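Long-range contacts in peptidase M42 (Thaumarchaeota archaeon SCGC AB-539-E09, PDB 5DS0), which probably removes amino acids one at a time from the N-terminal ends of peptides, acting as a metal-dependent TET aminopeptidase of the M42 family: residues C[252-257]-C[291-296]; C[237-242]-C[316-321]; C[172-177]-C[331-336]. One frame throughout, in Å; residues are numbered along the deposited sequence.

Interaction 1 (C[252-257]-C[291-296]); sequences ALTKMG and QLSQMS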
ATOM      1  N   ALA C 252      -9.359 -31.684  -2.289  1.00 80.12           N
ATOM      2  CA  ALA C 252     -10.420 -32.457  -1.609  1.00 69.75           C
ATOM      3  C   ALA C 252     -10.955 -33.511  -2.566  1.00 61.83           C
ATOM      4  O   ALA C 252     -11.894 -33.279  -3.318  1.00 59.28           O
ATOM      5  CB  ALA C 252     -11.543 -31.547  -1.136  1.00 69.67           C
ATOM      6  N   LEU C 253     -10.318 -34.666  -2.539  1.00 57.18           N
ATOM      7  CA  LEU C 253     -10.623 -35.737  -3.467  1.00 57.25           C
ATOM      8  C   LEU C 253     -12.006 -36.363  -3.280  1.00 55.56           C
ATOM      9  O   LEU C 253     -12.578 -36.830  -4.263  1.00 55.94           O
ATOM     10  CB  LEU C 253      -9.554 -36.839  -3.380  1.00 56.84           C
ATOM     11  CG  LEU C 253      -8.190 -36.467  -3.980  1.00 58.70           C
ATOM     12  CD1 LEU C 253      -7.073 -37.274  -3.325  1.00 59.13           C
ATOM     13  CD2 LEU C 253      -8.181 -36.608  -5.499  1.00 57.58           C
ATOM     14  N   THR C 254     -12.534 -36.393  -2.051  1.00 50.46           N
ATOM     15  CA  THR C 254     -13.722 -37.200  -1.769  1.00 47.77           C
ATOM     16  C   THR C 254     -15.014 -36.496  -2.122  1.00 47.15           C
ATOM     17  O   THR C 254     -15.108 -35.277  -2.049  1.00 45.71           O
ATOM     18  CB  THR C 254     -13.799 -37.644  -0.307  1.00 47.62           C
ATOM     19  OG1 THR C 254     -13.725 -36.508   0.552  1.00 47.55           O
ATOM     20  CG2 THR C 254     -12.664 -38.573   0.017  1.00 48.23           C
ATOM     21  N   LYS C 255     -15.996 -37.298  -2.521  1.00 46.78           N
ATOM     22  CA  LYS C 255     -17.322 -36.824  -2.868  1.00 48.20           C
ATOM     23  C   LYS C 255     -18.364 -37.547  -2.040  1.00 45.22           C
ATOM     24  O   LYS C 255     -18.273 -38.755  -1.821  1.00 46.06           O
ATOM     25  CB  LYS C 255     -17.585 -37.063  -4.355  1.00 52.45           C
ATOM     26  CG  LYS C 255     -16.597 -36.357  -5.270  1.00 57.92           C
ATOM     27  CD  LYS C 255     -17.004 -36.422  -6.728  1.00 63.94           C
ATOM     28  CE  LYS C 255     -16.203 -35.462  -7.595  1.00 68.55           C
ATOM     29  NZ  LYS C 255     -16.520 -34.024  -7.362  1.00 73.44           N
HETATM   30  N   MSE C 256     -19.357 -36.815  -1.574  1.00 42.77           N
HETATM   31  CA  MSE C 256     -20.405 -37.406  -0.766  1.00 41.32           C
HETATM   32  C   MSE C 256     -21.197 -38.313  -1.657  1.00 40.91           C
HETATM   33  O   MSE C 256     -21.629 -37.920  -2.744  1.00 41.64           O
HETATM   34  CB  MSE C 256     -21.279 -36.311  -0.180  1.00 41.42           C
HETATM   35  CG  MSE C 256     -22.334 -36.866   0.756  1.00 41.76           C
HETATM   36 SE   MSE C 256     -23.575 -35.438   1.297  0.81 44.68          SE
HETATM   37  CE  MSE C 256     -24.644 -35.186  -0.336  1.00 44.29           C
ATOM     38  N   GLY C 257     -21.376 -39.551  -1.213  1.00 40.20           N
ATOM     39  CA  GLY C 257     -22.167 -40.541  -1.948  1.00 40.76           C
ATOM     40  C   GLY C 257     -21.382 -41.517  -2.801  1.00 40.85           C
ATOM     41  O   GLY C 257     -21.947 -42.470  -3.306  1.00 42.39           O
ATOM     42  N   GLN C 291     -12.864 -44.400  -1.707  1.00 36.69           N
ATOM     43  CA  GLN C 291     -12.216 -43.242  -2.334  1.00 37.02           C
ATOM     44  C   GLN C 291     -10.856 -42.951  -1.705  1.00 37.02           C
ATOM     45  O   GLN C 291     -10.765 -42.724  -0.513  1.00 35.42           O
ATOM     46  CB  GLN C 291     -13.088 -41.994  -2.203  1.00 36.82           C
ATOM     47  CG  GLN C 291     -14.528 -42.169  -2.649  1.00 36.97           C
ATOM     48  CD  GLN C 291     -15.311 -40.877  -2.599  1.00 36.99           C
ATOM     49  OE1 GLN C 291     -15.053 -39.959  -3.371  1.00 37.82           O
ATOM     50  NE2 GLN C 291     -16.246 -40.776  -1.660  1.00 36.78           N
ATOM     51  N   LEU C 292      -9.798 -42.965  -2.504  1.00 37.71           N
ATOM     52  CA  LEU C 292      -8.488 -42.611  -1.985  1.00 37.41           C
ATOM     53  C   LEU C 292      -8.457 -41.133  -1.687  1.00 38.01           C
ATOM     54  O   LEU C 292      -8.829 -40.324  -2.526  1.00 39.00           O
ATOM     55  CB  LEU C 292      -7.400 -42.973  -2.981  1.00 37.41           C
ATOM     56  CG  LEU C 292      -7.222 -44.468  -3.231  1.00 37.47           C
ATOM     57  CD1 LEU C 292      -6.011 -44.692  -4.119  1.00 38.29           C
ATOM     58  CD2 LEU C 292      -7.067 -45.248  -1.935  1.00 36.57           C
ATOM     59  N   SER C 293      -8.019 -40.795  -0.482  1.00 38.79           N
ATOM     60  CA  SER C 293      -8.085 -39.431   0.029  1.00 40.43           C
ATOM     61  C   SER C 293      -6.757 -38.992   0.637  1.00 40.64           C
ATOM     62  O   SER C 293      -5.918 -39.811   0.983  1.00 39.11           O
ATOM     63  CB  SER C 293      -9.169 -39.352   1.098  1.00 41.46           C
ATOM     64  OG  SER C 293      -9.037 -38.185   1.886  1.00 44.24           O
ATOM     65  N   GLN C 294      -6.580 -37.683   0.759  1.00 42.91           N
ATOM     66  CA  GLN C 294      -5.379 -37.124   1.346  1.00 45.40           C
ATOM     67  C   GLN C 294      -5.730 -35.824   2.043  1.00 48.17           C
ATOM     68  O   GLN C 294      -6.308 -34.973   1.424  1.00 52.46           O
ATOM     69  CB  GLN C 294      -4.351 -36.879   0.243  1.00 46.05           C
ATOM     70  CG  GLN C 294      -2.949 -37.324   0.613  1.00 46.94           C
ATOM     71  CD  GLN C 294      -1.994 -37.352  -0.572  1.00 48.02           C
ATOM     72  OE1 GLN C 294      -1.347 -36.349  -0.881  1.00 48.76           O
ATOM     73  NE2 GLN C 294      -1.887 -38.508  -1.231  1.00 48.24           N
HETATM   74  N   MSE C 295      -5.387 -35.669   3.317  1.00 52.14           N
HETATM   75  CA  MSE C 295      -5.680 -34.432   4.056  1.00 57.16           C
HETATM   76  C   MSE C 295      -4.392 -33.705   4.350  1.00 57.74           C
HETATM   77  O   MSE C 295      -3.796 -33.851   5.426  1.00 60.58           O
HETATM   78  CB  MSE C 295      -6.457 -34.714   5.343  1.00 63.34           C
HETATM   79  CG  MSE C 295      -7.564 -35.755   5.151  1.00 70.85           C
HETATM   80 SE   MSE C 295      -8.394 -36.334   6.855  0.70 82.27          SE
HETATM   81  CE  MSE C 295      -6.998 -35.975   8.208  1.00 78.32           C
ATOM     82  N   SER C 296      -3.934 -32.941   3.364  1.00 57.77           N
ATOM     83  CA  SER C 296      -2.716 -32.105   3.457  1.00 58.51           C
ATOM     84  C   SER C 296      -2.526 -31.293   4.765  1.00 59.80           C
ATOM     85  O   SER C 296      -1.401 -31.165   5.267  1.00 56.69           O
ATOM     86  CB  SER C 296      -2.698 -31.145   2.263  1.00 59.03           C
ATOM     87  OG  SER C 296      -1.981 -29.970   2.563  1.00 59.90           O
TER
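At an edge of the large mixed sheet, the side-chain amide of Gln291, on strand 291-295, holds the loop 252-257 by the backbone of Lys255. The amide takes both backbone groups of that one residue. Lys255 N donates a hydrogen bond to Gln291 OE1 over 2.9 Å, entering well to the side of the C=O direction, at 115° at the oxygen. In return Gln291 NE2 donates to Lys255 O, also over 2.9 Å, and this acceptor lies close to the plane of the amide, so that the pair of bonds fixes the rotation of the flat group. The side chain spans the gap because CG stands beside its own backbone N (chi1 -51°) and the chain is extended beyond it (chi2 -175°). NE2 also donates to Gly259 O, further along the same loop. Replacing Gln291 by alanine removes the amide, which is likely to deprive Lys255 N and O, and Gly259 O, of this partner and free the loop to shift from the strand.

Beside the amide the contact is van der Waals packing. Thr254 CG2 lies 3.7 Å from Ser293 CB, while Leu253 lays CD1 against the strand backbone, 3.6 Å from Leu292 O. The hydroxyl of Ser293 is satisfied by Asp239, on a strand deeper in the sheet. Leu253 also packs on Ser75 of the second subunit, and Gln294 bonds there to Asn86 of that subunit, which places the contact at a seam of the assembly. A side-chain amide bonding both N and O of one residue, much as a neighbouring strand would, here joins the loop between strands 232-240 and 261-263 to an edge strand of the α/β exopeptidase fold.

Interaction 2 (C[237-242]-C[316-321]); sequences EVDIAG and VITIPT. With CO (cobalt (II) ion), chain T.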
ATOM      1  N   GLU C 237     -13.075 -41.294  10.875  1.00 37.15           N
ATOM      2  CA  GLU C 237     -13.160 -39.845  10.901  1.00 36.63           C
ATOM      3  C   GLU C 237     -14.076 -39.397   9.770  1.00 37.27           C
ATOM      4  O   GLU C 237     -14.608 -40.220   9.026  1.00 37.72           O
ATOM      5  CB  GLU C 237     -11.778 -39.210  10.720  1.00 35.65           C
ATOM      6  CG  GLU C 237     -11.128 -38.636  11.973  1.00 35.98           C
ATOM      7  CD  GLU C 237     -11.815 -37.418  12.617  1.00 35.19           C
ATOM      8  OE1 GLU C 237     -12.828 -36.904  12.125  1.00 33.75           O
ATOM      9  OE2 GLU C 237     -11.280 -36.954  13.642  1.00 35.29           O
ATOM     10  N   VAL C 238     -14.252 -38.088   9.665  1.00 36.67           N
ATOM     11  CA  VAL C 238     -14.901 -37.505   8.533  1.00 36.58           C
ATOM     12  C   VAL C 238     -13.824 -37.017   7.573  1.00 37.43           C
ATOM     13  O   VAL C 238     -12.685 -36.832   7.954  1.00 36.52           O
ATOM     14  CB  VAL C 238     -15.806 -36.336   8.945  1.00 35.91           C
ATOM     15  CG1 VAL C 238     -16.959 -36.841   9.776  1.00 36.15           C
ATOM     16  CG2 VAL C 238     -15.024 -35.277   9.694  1.00 35.23           C
ATOM     17  N   ASP C 239     -14.203 -36.842   6.316  1.00 40.03           N
ATOM     18  CA  ASP C 239     -13.332 -36.283   5.301  1.00 42.52           C
ATOM     19  C   ASP C 239     -14.023 -35.033   4.813  1.00 43.19           C
ATOM     20  O   ASP C 239     -15.259 -34.999   4.725  1.00 44.53           O
ATOM     21  CB  ASP C 239     -13.174 -37.269   4.134  1.00 45.45           C
ATOM     22  CG  ASP C 239     -11.734 -37.397   3.648  1.00 47.81           C
ATOM     23  OD1 ASP C 239     -11.017 -36.364   3.580  1.00 50.84           O
ATOM     24  OD2 ASP C 239     -11.328 -38.543   3.317  1.00 47.00           O
ATOM     25  N   ILE C 240     -13.252 -33.993   4.527  1.00 43.17           N
ATOM     26  CA  ILE C 240     -13.822 -32.797   3.959  1.00 42.88           C
ATOM     27  C   ILE C 240     -14.210 -33.159   2.542  1.00 43.75           C
ATOM     28  O   ILE C 240     -13.368 -33.582   1.759  1.00 44.63           O
ATOM     29  CB  ILE C 240     -12.836 -31.624   3.951  1.00 44.12           C
ATOM     30  CG1 ILE C 240     -12.473 -31.179   5.379  1.00 44.54           C
ATOM     31  CG2 ILE C 240     -13.443 -30.453   3.196  1.00 45.15           C
ATOM     32  CD1 ILE C 240     -11.077 -31.585   5.831  1.00 45.01           C
ATOM     33  N   ALA C 241     -15.488 -33.014   2.215  1.00 45.33           N
ATOM     34  CA  ALA C 241     -15.985 -33.418   0.912  1.00 47.41           C
ATOM     35  C   ALA C 241     -15.935 -32.256  -0.054  1.00 51.75           C
ATOM     36  O   ALA C 241     -16.557 -31.208   0.192  1.00 54.44           O
ATOM     37  CB  ALA C 241     -17.398 -33.933   1.024  1.00 47.30           C
ATOM     38  N   GLY C 242     -15.205 -32.450  -1.156  1.00 55.28           N
ATOM     39  CA  GLY C 242     -15.051 -31.435  -2.204  1.00 59.84           C
ATOM     40  C   GLY C 242     -16.091 -31.539  -3.300  1.00 62.35           C
ATOM     41  O   GLY C 242     -15.776 -31.874  -4.438  1.00 61.26           O
ATOM     42  N   VAL C 316      -6.595 -44.459   8.494  1.00 32.25           N
ATOM     43  CA  VAL C 316      -7.815 -43.679   8.718  1.00 32.32           C
ATOM     44  C   VAL C 316      -8.839 -43.949   7.626  1.00 32.41           C
ATOM     45  O   VAL C 316      -8.545 -43.847   6.443  1.00 31.27           O
ATOM     46  CB  VAL C 316      -7.555 -42.169   8.751  1.00 32.67           C
ATOM     47  CG1 VAL C 316      -8.829 -41.418   9.077  1.00 32.81           C
ATOM     48  CG2 VAL C 316      -6.477 -41.824   9.763  1.00 33.07           C
ATOM     49  N   ILE C 317     -10.047 -44.293   8.056  1.00 33.69           N
ATOM     50  CA  ILE C 317     -11.157 -44.542   7.155  1.00 34.24           C
ATOM     51  C   ILE C 317     -12.194 -43.472   7.414  1.00 34.80           C
ATOM     52  O   ILE C 317     -12.521 -43.211   8.560  1.00 35.23           O
ATOM     53  CB  ILE C 317     -11.755 -45.919   7.410  1.00 34.86           C
ATOM     54  CG1 ILE C 317     -10.754 -46.985   6.971  1.00 36.08           C
ATOM     55  CG2 ILE C 317     -13.057 -46.077   6.648  1.00 35.32           C
ATOM     56  CD1 ILE C 317     -11.041 -48.382   7.484  1.00 36.94           C
ATOM     57  N   THR C 318     -12.740 -42.891   6.353  1.00 35.28           N
ATOM     58  CA  THR C 318     -13.529 -41.669   6.490  1.00 36.26           C
ATOM     59  C   THR C 318     -14.880 -41.709   5.820  1.00 36.12           C
ATOM     60  O   THR C 318     -15.069 -42.402   4.824  1.00 37.16           O
ATOM     61  CB  THR C 318     -12.791 -40.464   5.875  1.00 37.11           C
ATOM     62  OG1 THR C 318     -12.593 -40.690   4.474  1.00 38.69           O
ATOM     63  CG2 THR C 318     -11.442 -40.256   6.546  1.00 37.17           C
ATOM     64  N   ILE C 319     -15.824 -40.969   6.385  1.00 36.41           N
ATOM     65  CA  ILE C 319     -17.086 -40.685   5.717  1.00 36.60           C
ATOM     66  C   ILE C 319     -17.066 -39.251   5.191  1.00 35.28           C
ATOM     67  O   ILE C 319     -16.953 -38.304   5.969  1.00 34.85           O
ATOM     68  CB  ILE C 319     -18.294 -40.852   6.650  1.00 38.01           C
ATOM     69  CG1 ILE C 319     -18.474 -42.320   7.047  1.00 39.10           C
ATOM     70  CG2 ILE C 319     -19.559 -40.378   5.958  1.00 39.43           C
ATOM     71  CD1 ILE C 319     -17.780 -42.668   8.341  1.00 40.63           C
ATOM     72  N   PRO C 320     -17.169 -39.086   3.868  1.00 33.97           N
ATOM     73  CA  PRO C 320     -17.174 -37.732   3.329  1.00 34.04           C
ATOM     74  C   PRO C 320     -18.355 -36.949   3.857  1.00 33.20           C
ATOM     75  O   PRO C 320     -19.491 -37.434   3.801  1.00 34.12           O
ATOM     76  CB  PRO C 320     -17.293 -37.943   1.824  1.00 34.86           C
ATOM     77  CG  PRO C 320     -16.802 -39.326   1.587  1.00 35.15           C
ATOM     78  CD  PRO C 320     -17.157 -40.108   2.810  1.00 34.24           C
ATOM     79  N   THR C 321     -18.056 -35.762   4.381  1.00 32.26           N
ATOM     80  CA  THR C 321     -19.017 -34.907   5.066  1.00 31.35           C
ATOM     81  C   THR C 321     -18.831 -33.484   4.562  1.00 31.54           C
ATOM     82  O   THR C 321     -17.715 -33.034   4.415  1.00 31.96           O
ATOM     83  CB  THR C 321     -18.771 -34.926   6.582  1.00 30.58           C
ATOM     84  OG1 THR C 321     -18.849 -36.281   7.057  1.00 30.66           O
ATOM     85  CG2 THR C 321     -19.779 -34.069   7.321  1.00 30.06           C
TER
HETATM   86 CO    CO T 401     -12.483 -35.109  13.781  1.00 22.75          CO
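Glu237 and Thr318 are paired across two parallel strands, and a ladder of backbone bonds runs from them to the far end of the contact. Glu237 N donates to Ile317 O, and Glu237 O receives Ile319 N over 3.0 Å. Asp239 then repeats the pattern, its N giving to Ile319 O and its O receiving Thr321 N over 2.9 Å. Ala241 N closes the ladder on Thr321 O. Pro320, which has no N-H to offer, sits opposite Asp239 at a place where the ladder needs none from it.

Ile319 O serves two donors, Asp239 N across the strands and Thr321 OG1 from its own strand at 3.0 Å, which approach from opposite faces of the carbonyl plane. Asp239 OD2 is also shared. Thr318 OG1 donates to it over 2.7 Å on the anti side, somewhat out of the carboxylate plane, and Ser293 OG bonds to the same oxygen. With chi1 at 62°, Thr318 OG1 is set between its backbone N and carbonyl carbon, on the side of the sheet from which the Asp239 carboxylate can be met.

The Glu237 carboxylate grips the cobalt ion with both oxygens, OE1 at 2.5 Å and OE2 at 2.2 Å. Val238 N donates to the anti lone pair of Glu237 OE1, 3.1 Å away, so a backbone group of the strand helps orient this metal ligand. His66 and Asp180 bind the same ion.

The strand pair lies deep in the central sheet, with strands 261-263 and 329-332 both pairing with 314-322. Val238 and Ile319 face helix 179-197, Ile319 also meets helix 333-349, and Pro320 rests against the first turn of the latter.

Interaction 3 (C[172-177]-C[331-336]); sequences RVAMGK and LSLKDT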
ATOM      1  N   ARG C 172     -31.885 -39.994   2.021  1.00 37.87           N
ATOM      2  CA  ARG C 172     -30.515 -40.347   1.612  1.00 37.18           C
ATOM      3  C   ARG C 172     -29.407 -39.623   2.391  1.00 35.26           C
ATOM      4  O   ARG C 172     -28.318 -40.162   2.535  1.00 33.60           O
ATOM      5  CB  ARG C 172     -30.311 -40.042   0.123  1.00 38.11           C
ATOM      6  CG  ARG C 172     -30.806 -41.109  -0.826  1.00 39.76           C
ATOM      7  CD  ARG C 172     -30.328 -40.859  -2.250  1.00 41.36           C
ATOM      8  NE  ARG C 172     -30.512 -39.469  -2.700  1.00 42.94           N
ATOM      9  CZ  ARG C 172     -31.602 -38.964  -3.286  1.00 44.88           C
ATOM     10  NH1 ARG C 172     -32.672 -39.729  -3.513  1.00 46.94           N
ATOM     11  NH2 ARG C 172     -31.618 -37.683  -3.646  1.00 44.00           N
ATOM     12  N   VAL C 173     -29.695 -38.412   2.869  1.00 34.37           N
ATOM     13  CA  VAL C 173     -28.669 -37.497   3.391  1.00 33.66           C
ATOM     14  C   VAL C 173     -29.023 -36.937   4.755  1.00 33.52           C
ATOM     15  O   VAL C 173     -30.098 -36.380   4.940  1.00 33.57           O
ATOM     16  CB  VAL C 173     -28.496 -36.290   2.462  1.00 33.02           C
ATOM     17  CG1 VAL C 173     -27.573 -35.267   3.073  1.00 32.23           C
ATOM     18  CG2 VAL C 173     -27.980 -36.732   1.098  1.00 33.05           C
ATOM     19  N   ALA C 174     -28.111 -37.095   5.703  1.00 33.79           N
ATOM     20  CA  ALA C 174     -28.327 -36.663   7.077  1.00 34.48           C
ATOM     21  C   ALA C 174     -27.844 -35.238   7.263  1.00 34.67           C
ATOM     22  O   ALA C 174     -26.804 -34.867   6.722  1.00 34.26           O
ATOM     23  CB  ALA C 174     -27.589 -37.590   8.031  1.00 34.82           C
HETATM   24  N   MSE C 175     -28.585 -34.461   8.045  1.00 35.20           N
HETATM   25  CA  MSE C 175     -28.278 -33.050   8.257  1.00 35.96           C
HETATM   26  C   MSE C 175     -28.271 -32.751   9.724  1.00 34.53           C
HETATM   27  O   MSE C 175     -29.222 -33.070  10.427  1.00 34.86           O
HETATM   28  CB  MSE C 175     -29.343 -32.207   7.594  1.00 38.69           C
HETATM   29  CG  MSE C 175     -29.062 -30.710   7.678  1.00 41.71           C
HETATM   30 SE   MSE C 175     -30.453 -29.777   6.610  0.85 49.42          SE
HETATM   31  CE  MSE C 175     -30.027 -27.878   6.873  1.00 48.32           C
ATOM     32  N   GLY C 176     -27.194 -32.129  10.196  1.00 32.92           N
ATOM     33  CA  GLY C 176     -27.049 -31.790  11.594  1.00 32.32           C
ATOM     34  C   GLY C 176     -25.622 -31.486  11.966  1.00 31.90           C
ATOM     35  O   GLY C 176     -24.769 -31.277  11.105  1.00 32.46           O
ATOM     36  N   LYS C 177     -25.367 -31.383  13.263  1.00 32.26           N
ATOM     37  CA  LYS C 177     -24.037 -31.005  13.748  1.00 31.87           C
ATOM     38  C   LYS C 177     -23.311 -32.223  14.269  1.00 31.50           C
ATOM     39  O   LYS C 177     -23.871 -33.311  14.356  1.00 31.41           O
ATOM     40  CB  LYS C 177     -24.143 -29.976  14.865  1.00 32.16           C
ATOM     41  CG  LYS C 177     -24.653 -30.542  16.189  1.00 32.77           C
ATOM     42  CD  LYS C 177     -24.666 -29.486  17.276  1.00 33.01           C
ATOM     43  CE  LYS C 177     -25.383 -29.963  18.523  1.00 33.59           C
ATOM     44  NZ  LYS C 177     -24.498 -30.831  19.334  1.00 34.27           N
ATOM     45  N   LEU C 331     -24.043 -35.522   5.389  1.00 30.98           N
ATOM     46  CA  LEU C 331     -23.353 -36.732   4.938  1.00 31.70           C
ATOM     47  C   LEU C 331     -24.333 -37.756   4.375  1.00 32.04           C
ATOM     48  O   LEU C 331     -25.526 -37.653   4.610  1.00 31.49           O
ATOM     49  CB  LEU C 331     -22.487 -37.330   6.062  1.00 31.73           C
ATOM     50  CG  LEU C 331     -23.119 -37.751   7.385  1.00 32.04           C
ATOM     51  CD1 LEU C 331     -23.939 -39.023   7.240  1.00 33.14           C
ATOM     52  CD2 LEU C 331     -22.033 -37.987   8.404  1.00 31.97           C
ATOM     53  N   SER C 332     -23.794 -38.737   3.649  1.00 32.83           N
ATOM     54  CA  SER C 332     -24.595 -39.777   2.998  1.00 33.90           C
ATOM     55  C   SER C 332     -24.783 -40.999   3.901  1.00 34.04           C
ATOM     56  O   SER C 332     -23.816 -41.560   4.402  1.00 33.71           O
ATOM     57  CB  SER C 332     -23.917 -40.208   1.707  1.00 34.46           C
ATOM     58  OG  SER C 332     -24.422 -41.447   1.241  1.00 36.96           O
ATOM     59  N   LEU C 333     -26.027 -41.419   4.099  1.00 35.05           N
ATOM     60  CA  LEU C 333     -26.312 -42.619   4.888  1.00 35.57           C
ATOM     61  C   LEU C 333     -25.807 -43.876   4.203  1.00 36.93           C
ATOM     62  O   LEU C 333     -25.480 -44.854   4.868  1.00 37.21           O
ATOM     63  CB  LEU C 333     -27.803 -42.756   5.155  1.00 36.19           C
ATOM     64  CG  LEU C 333     -28.345 -41.644   6.039  1.00 36.37           C
ATOM     65  CD1 LEU C 333     -29.844 -41.810   6.185  1.00 37.76           C
ATOM     66  CD2 LEU C 333     -27.675 -41.634   7.409  1.00 35.89           C
ATOM     67  N   LYS C 334     -25.760 -43.842   2.874  1.00 38.08           N
ATOM     68  CA  LYS C 334     -25.216 -44.926   2.094  1.00 38.81           C
ATOM     69  C   LYS C 334     -23.713 -45.082   2.337  1.00 38.33           C
ATOM     70  O   LYS C 334     -23.245 -46.203   2.538  1.00 38.54           O
ATOM     71  CB  LYS C 334     -25.487 -44.682   0.624  1.00 40.20           C
ATOM     72  CG  LYS C 334     -25.139 -45.860  -0.258  1.00 41.79           C
ATOM     73  CD  LYS C 334     -25.138 -45.460  -1.717  1.00 43.80           C
ATOM     74  CE  LYS C 334     -24.665 -46.623  -2.567  1.00 46.08           C
ATOM     75  NZ  LYS C 334     -24.386 -46.200  -3.973  1.00 48.07           N
ATOM     76  N   ASP C 335     -22.967 -43.979   2.304  1.00 37.93           N
ATOM     77  CA  ASP C 335     -21.532 -44.013   2.611  1.00 38.41           C
ATOM     78  C   ASP C 335     -21.293 -44.605   4.003  1.00 37.32           C
ATOM     79  O   ASP C 335     -20.397 -45.427   4.202  1.00 36.85           O
ATOM     80  CB  ASP C 335     -20.924 -42.607   2.602  1.00 40.21           C
ATOM     81  CG  ASP C 335     -20.769 -42.003   1.198  1.00 43.13           C
ATOM     82  OD1 ASP C 335     -20.855 -42.746   0.188  1.00 47.05           O
ATOM     83  OD2 ASP C 335     -20.552 -40.751   1.120  1.00 44.16           O
ATOM     84  N   THR C 336     -22.103 -44.165   4.965  1.00 36.75           N
ATOM     85  CA  THR C 336     -22.030 -44.627   6.347  1.00 35.95           C
ATOM     86  C   THR C 336     -22.233 -46.140   6.423  1.00 36.80           C
ATOM     87  O   THR C 336     -21.463 -46.857   7.058  1.00 36.03           O
ATOM     88  CB  THR C 336     -23.109 -43.928   7.201  1.00 35.78           C
ATOM     89  OG1 THR C 336     -22.942 -42.524   7.075  1.00 35.06           O
ATOM     90  CG2 THR C 336     -23.009 -44.304   8.665  1.00 35.10           C
TER
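Ser332 O, on the residue paired with Val173 across two antiparallel strands, is gripped by two groups of one residue: Thr336 N and Thr336 OG1 (3.0 Å) arrive from opposite faces of its carbonyl plane. The Ser332 side chain points its hydroxyl at the same turn, where OG accepts from Asp335 N over 3.1 Å in a nearly straight bond (169°). Ser332 is thus the N-cap of helix 333-349.

Strand and helix are joined to the neighbouring strand by three backbone bonds. Ala174 and Leu331 form a hydrogen-bonded pair, with Ala174 N giving to Leu331 O at 2.9 Å and Leu331 N returning to Ala174 O at 3.1 Å. One step on, Leu333 N, already in the first turn of the helix, donates to Arg172 O over 3.0 Å, so the ladder runs into the helix start. Ala174 CB is touched by two leucines: by CD1 of Leu331 at 4.0 Å, its CG set between backbone N and carbonyl carbon (chi1 59°), and by CD2 of Leu333 at 4.1 Å. Phe179 covers Ala174 and Leu331 from helix 179-197, while Val173 meets Gly141 of the third subunit.

On its other edge, facing strand 166-168, the segment forms a classic β-bulge at Arg172 and Val173. The whole is a strand-to-helix junction with a serine N-cap, formed where the outer hairpin of the sheet meets a covering helix.

In the fold
The three contacts step across one mixed sheet, with interaction 2 between the others: its centre lies about 7 Å from that of interaction 1 and about 12 Å from that of interaction 3. Interactions 1 and 2 are joined by the 2.7 Å between Ser293 OG and Asp239 OD2, and Thr254 O receives Gly242 N. The loop of interaction 1 crosses to interaction 3 as well, where Gly257 N meets Asp335 OD2 at 2.8 Å. Interaction 2 holds a cobalt ligand itself; the side chains of Ser293 and Leu331 lie about 13 Å and 11 Å from a cobalt ion. The outer two therefore frame the metal-bearing strand without touching the metal.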